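Local coordinates for protein peroxisomal acyl-CoA oxidase 1A (Solanum lycopersicum, PDB 2FON) that probably oxidises fatty acyl-CoA esters in peroxisomal beta-oxidation, using a bound FAD cofactor, at residues Gln570-His584 / Ala604-Asn618. Sequence-based numbering, arbitrary orientation.
Sequences QLEVLCGIYSLFILH and ANDQLRALYSQLRPN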
# COMPACT_ATOMS: atom_id res chain seq x y z
N GLN B 570 -11.77 21.97 -18.60
CA GLN B 570 -11.28 20.67 -18.15
C GLN B 570 -11.00 20.68 -16.68
O GLN B 570 -11.12 19.65 -16.02
CB GLN B 570 -9.99 20.26 -18.89
CG GLN B 570 -10.17 19.56 -20.23
CD GLN B 570 -11.26 18.49 -20.21
OE1 GLN B 570 -12.33 18.68 -20.81
NE2 GLN B 570 -11.00 17.39 -19.54
N LEU B 571 -10.57 21.83 -16.17
CA LEU B 571 -10.19 21.94 -14.75
C LEU B 571 -11.42 21.93 -13.90
O LEU B 571 -11.36 21.39 -12.80
CB LEU B 571 -9.35 23.17 -14.44
CG LEU B 571 -7.88 23.10 -14.86
CD1 LEU B 571 -7.16 24.39 -14.55
CD2 LEU B 571 -7.24 21.93 -14.17
N GLU B 572 -12.52 22.48 -14.42
CA GLU B 572 -13.83 22.31 -13.79
C GLU B 572 -14.26 20.86 -13.70
O GLU B 572 -14.70 20.39 -12.65
CB GLU B 572 -14.87 23.11 -14.52
CG GLU B 572 -15.07 24.44 -13.89
CD GLU B 572 -15.23 25.57 -14.91
OE1 GLU B 572 -16.20 25.51 -15.74
OE2 GLU B 572 -14.40 26.52 -14.88
N VAL B 573 -14.13 20.14 -14.80
CA VAL B 573 -14.40 18.73 -14.78
C VAL B 573 -13.59 18.08 -13.62
O VAL B 573 -14.13 17.24 -12.85
CB VAL B 573 -14.04 18.10 -16.15
CG1 VAL B 573 -13.92 16.62 -16.03
CG2 VAL B 573 -15.04 18.44 -17.18
N LEU B 574 -12.32 18.47 -13.48
CA LEU B 574 -11.48 17.86 -12.44
C LEU B 574 -11.97 18.24 -11.05
O LEU B 574 -11.96 17.44 -10.13
CB LEU B 574 -10.01 18.17 -12.65
CG LEU B 574 -9.38 17.32 -13.77
CD1 LEU B 574 -7.94 17.72 -14.08
CD2 LEU B 574 -9.49 15.85 -13.45
N CYS B 575 -12.47 19.45 -10.93
CA CYS B 575 -13.01 19.90 -9.66
C CYS B 575 -14.16 19.03 -9.18
O CYS B 575 -14.19 18.61 -8.02
CB CYS B 575 -13.52 21.32 -9.75
SG CYS B 575 -13.71 21.88 -8.09
N GLY B 576 -15.08 18.79 -10.11
CA GLY B 576 -16.31 18.10 -9.83
C GLY B 576 -15.99 16.72 -9.40
O GLY B 576 -16.56 16.21 -8.42
N ILE B 577 -15.02 16.13 -10.09
CA ILE B 577 -14.70 14.75 -9.87
C ILE B 577 -14.13 14.62 -8.51
O ILE B 577 -14.46 13.71 -7.76
CB ILE B 577 -13.72 14.23 -10.90
CG1 ILE B 577 -14.44 13.95 -12.23
CG2 ILE B 577 -13.02 12.94 -10.40
CD1 ILE B 577 -13.53 13.32 -13.26
N TYR B 578 -13.26 15.54 -8.15
CA TYR B 578 -12.62 15.34 -6.84
C TYR B 578 -13.67 15.45 -5.73
O TYR B 578 -13.73 14.64 -4.83
CB TYR B 578 -11.46 16.27 -6.62
CG TYR B 578 -10.92 16.23 -5.23
CD1 TYR B 578 -9.91 15.33 -4.89
CD2 TYR B 578 -11.38 17.12 -4.26
CE1 TYR B 578 -9.40 15.30 -3.63
CE2 TYR B 578 -10.86 17.10 -2.95
CZ TYR B 578 -9.89 16.18 -2.64
OH TYR B 578 -9.36 16.10 -1.35
N SER B 579 -14.57 16.40 -5.86
CA SER B 579 -15.42 16.67 -4.75
C SER B 579 -16.59 15.71 -4.73
O SER B 579 -17.11 15.36 -3.67
CB SER B 579 -15.88 18.11 -4.79
OG SER B 579 -16.22 18.44 -6.11
N LEU B 580 -16.99 15.25 -5.90
CA LEU B 580 -18.05 14.26 -5.91
C LEU B 580 -17.54 12.88 -5.65
O LEU B 580 -18.27 12.03 -5.15
CB LEU B 580 -18.86 14.33 -7.20
CG LEU B 580 -19.49 15.73 -7.32
CD1 LEU B 580 -20.25 15.84 -8.58
CD2 LEU B 580 -20.38 16.09 -6.11
N PHE B 581 -16.27 12.61 -5.92
CA PHE B 581 -15.74 11.29 -5.56
C PHE B 581 -15.74 11.22 -4.07
O PHE B 581 -16.09 10.19 -3.50
CB PHE B 581 -14.30 11.04 -6.03
CG PHE B 581 -13.74 9.75 -5.52
CD1 PHE B 581 -12.92 9.72 -4.40
CD2 PHE B 581 -14.06 8.54 -6.14
CE1 PHE B 581 -12.39 8.48 -3.90
CE2 PHE B 581 -13.51 7.31 -5.69
CZ PHE B 581 -12.69 7.29 -4.57
N ILE B 582 -15.32 12.31 -3.46
CA ILE B 582 -15.17 12.36 -2.04
C ILE B 582 -16.58 12.24 -1.44
O ILE B 582 -16.82 11.46 -0.48
CB ILE B 582 -14.44 13.66 -1.61
CG1 ILE B 582 -12.99 13.71 -2.12
CG2 ILE B 582 -14.43 13.78 -0.12
CD1 ILE B 582 -11.99 12.53 -1.58
N LEU B 583 -17.53 12.98 -2.03
CA LEU B 583 -18.87 13.00 -1.48
C LEU B 583 -19.46 11.59 -1.45
O LEU B 583 -20.12 11.23 -0.49
CB LEU B 583 -19.78 13.96 -2.22
CG LEU B 583 -21.23 14.06 -1.72
CD1 LEU B 583 -21.81 15.46 -1.90
CD2 LEU B 583 -22.14 12.99 -2.39
N HIS B 584 -19.19 10.78 -2.48
CA HIS B 584 -19.71 9.39 -2.52
C HIS B 584 -18.97 8.49 -1.51
O HIS B 584 -19.58 7.65 -0.87
CB HIS B 584 -19.61 8.84 -3.95
CG HIS B 584 -20.12 7.44 -4.10
ND1 HIS B 584 -21.45 7.16 -4.35
CD2 HIS B 584 -19.48 6.24 -4.05
CE1 HIS B 584 -21.62 5.85 -4.44
NE2 HIS B 584 -20.44 5.27 -4.28
N ALA B 604 -25.64 12.77 -7.25
CA ALA B 604 -24.23 13.09 -7.25
C ALA B 604 -23.50 11.92 -7.85
O ALA B 604 -22.51 12.10 -8.58
CB ALA B 604 -23.75 13.37 -5.85
N ASN B 605 -23.98 10.72 -7.56
CA ASN B 605 -23.39 9.54 -8.12
C ASN B 605 -23.50 9.54 -9.65
O ASN B 605 -22.50 9.29 -10.33
CB ASN B 605 -24.04 8.30 -7.52
CG ASN B 605 -23.19 7.09 -7.72
OD1 ASN B 605 -21.96 7.09 -7.40
ND2 ASN B 605 -23.79 6.04 -8.28
N ASP B 606 -24.69 9.86 -10.17
CA ASP B 606 -24.92 10.00 -11.61
C ASP B 606 -24.09 11.13 -12.27
O ASP B 606 -23.68 11.03 -13.42
CB ASP B 606 -26.41 10.21 -11.92
CG ASP B 606 -27.34 9.06 -11.40
OD1 ASP B 606 -27.02 7.87 -11.64
OD2 ASP B 606 -28.43 9.37 -10.79
N GLN B 607 -23.84 12.20 -11.55
CA GLN B 607 -23.07 13.27 -12.13
C GLN B 607 -21.55 12.90 -12.20
O GLN B 607 -20.89 13.15 -13.22
CB GLN B 607 -23.34 14.57 -11.38
CG GLN B 607 -22.52 15.74 -11.85
CD GLN B 607 -23.01 16.31 -13.14
OE1 GLN B 607 -22.24 16.58 -14.06
NE2 GLN B 607 -24.29 16.50 -13.23
N LEU B 608 -20.98 12.32 -11.14
CA LEU B 608 -19.66 11.70 -11.23
C LEU B 608 -19.55 10.70 -12.42
O LEU B 608 -18.53 10.61 -13.10
CB LEU B 608 -19.31 11.00 -9.91
CG LEU B 608 -17.92 10.45 -9.55
CD1 LEU B 608 -16.85 11.56 -9.41
CD2 LEU B 608 -18.00 9.61 -8.24
N ARG B 609 -20.61 9.96 -12.71
CA ARG B 609 -20.52 9.02 -13.79
C ARG B 609 -20.39 9.80 -15.10
O ARG B 609 -19.47 9.54 -15.88
CB ARG B 609 -21.74 8.13 -13.81
CG ARG B 609 -21.46 6.74 -14.27
CD ARG B 609 -22.78 6.02 -14.48
NE ARG B 609 -23.39 5.80 -13.18
CZ ARG B 609 -24.57 6.27 -12.80
NH1 ARG B 609 -25.33 6.96 -13.65
NH2 ARG B 609 -25.01 6.01 -11.57
N ALA B 610 -21.28 10.76 -15.30
CA ALA B 610 -21.21 11.72 -16.41
C ALA B 610 -19.81 12.32 -16.54
O ALA B 610 -19.25 12.37 -17.64
CB ALA B 610 -22.27 12.82 -16.24
N LEU B 611 -19.23 12.73 -15.41
CA LEU B 611 -17.95 13.42 -15.45
C LEU B 611 -16.83 12.50 -15.94
O LEU B 611 -16.00 12.91 -16.75
CB LEU B 611 -17.62 14.06 -14.11
CG LEU B 611 -18.43 15.30 -13.74
CD1 LEU B 611 -18.01 15.77 -12.36
CD2 LEU B 611 -18.32 16.44 -14.76
N TYR B 612 -16.82 11.26 -15.47
CA TYR B 612 -15.90 10.26 -15.97
C TYR B 612 -16.00 10.19 -17.51
O TYR B 612 -14.99 10.23 -18.20
CB TYR B 612 -16.18 8.89 -15.32
CG TYR B 612 -15.88 8.72 -13.84
CD1 TYR B 612 -16.55 7.77 -13.10
CD2 TYR B 612 -14.92 9.47 -13.18
CE1 TYR B 612 -16.31 7.56 -11.75
CE2 TYR B 612 -14.66 9.29 -11.81
CZ TYR B 612 -15.39 8.31 -11.09
OH TYR B 612 -15.17 8.06 -9.74
N SER B 613 -17.20 10.10 -18.05
CA SER B 613 -17.37 10.00 -19.51
C SER B 613 -16.81 11.18 -20.28
O SER B 613 -16.34 11.00 -21.39
CB SER B 613 -18.84 9.85 -19.90
OG SER B 613 -19.30 8.57 -19.52
N GLN B 614 -16.89 12.38 -19.71
CA GLN B 614 -16.29 13.54 -20.37
C GLN B 614 -14.79 13.59 -20.14
O GLN B 614 -14.05 13.89 -21.06
CB GLN B 614 -16.99 14.86 -20.04
CG GLN B 614 -17.95 14.85 -18.85
CD GLN B 614 -18.95 16.03 -18.86
OE1 GLN B 614 -18.57 17.24 -18.82
NE2 GLN B 614 -20.24 15.70 -18.88
N LEU B 615 -14.32 13.29 -18.94
CA LEU B 615 -12.88 13.26 -18.75
C LEU B 615 -12.26 12.33 -19.77
O LEU B 615 -11.38 12.77 -20.50
CB LEU B 615 -12.47 12.86 -17.33
CG LEU B 615 -11.00 13.22 -17.02
CD1 LEU B 615 -10.77 14.69 -16.98
CD2 LEU B 615 -10.58 12.72 -15.70
N ARG B 616 -12.73 11.07 -19.84
CA ARG B 616 -12.26 10.05 -20.79
C ARG B 616 -11.46 10.53 -22.03
O ARG B 616 -10.30 10.16 -22.20
CB ARG B 616 -13.38 9.11 -21.25
CG ARG B 616 -12.93 8.14 -22.31
CD ARG B 616 -11.70 7.37 -21.88
NE ARG B 616 -11.25 6.39 -22.88
CZ ARG B 616 -10.25 6.55 -23.76
NH1 ARG B 616 -9.55 7.67 -23.80
NH2 ARG B 616 -9.94 5.56 -24.59
N PRO B 617 -12.06 11.32 -22.89
CA PRO B 617 -11.25 11.66 -24.03
C PRO B 617 -10.00 12.41 -23.67
O PRO B 617 -9.12 12.45 -24.46
CB PRO B 617 -12.15 12.61 -24.84
CG PRO B 617 -13.56 12.33 -24.37
CD PRO B 617 -13.40 11.94 -22.93
N ASN B 618 -9.91 13.01 -22.51
CA ASN B 618 -8.79 13.91 -22.21
C ASN B 618 -7.70 13.40 -21.28
O ASN B 618 -6.64 14.02 -21.17
CB ASN B 618 -9.30 15.27 -21.67
CG ASN B 618 -10.23 15.97 -22.64
OD1 ASN B 618 -9.83 16.83 -23.44
ND2 ASN B 618 -11.49 15.58 -22.58
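I577 and L611 slide past one another in opposite directions, I577 CG1 lying 3.7 Å from L611 CB, midway along the contact. The segments run roughly antiparallel, 142° between their directions, and their axes come within 9.4 Å. The packing is knobs-into-holes. I577 enters the hole formed by L608, L611, Y612 and L615, while L611 answers by dropping among V573, G576, I577 and L580. G576 has no side chain, which lets L611 CD1 come down on the backbone, 3.7 Å from G576 C. L608 also reaches backbone: with CG anti to its N (chi1 -169°), its CD1 extends to 3.6 Å from I577 O. L580 fills the hole of A604, Q607, L608 and L611, and A604 CB also meets L583 CD2. Toward the other end L615 is the knob, its CD1 3.8 Å from V573 CG1 and its CD2 against I577 CD1.

Flat and polar groups meet toward the two ends. The amides of Q570 and N618 stack with planes 23° apart, Q570 NE2 lying 3.5 Å from N618 CG; N618 OD1 hydrogen-bonds to G34 N. At the far end N605 OD1 sits over one face of the H584 imidazole, 3.1 Å from H584 ND1, at an angle too poor for a hydrogen bond. Both residues hydrogen-bond to the second subunit, H584 NE2 to E540 OE1 and N605 ND2 to D537 OD2 of that chain. Beside the apolar core, Y612 OH lies 3.8 Å from F581 CD2, at the edge of that ring, and hydrogen-bonds N351.

This is an antiparallel helix pair in the C-terminal acyl-CoA oxidase region. Helix 567-585 also packs on helices 347-380, 499-521 and 535-558, F581 touching P355 near the FAD-binding R352, and both helices reach the second subunit, through H584 and N605.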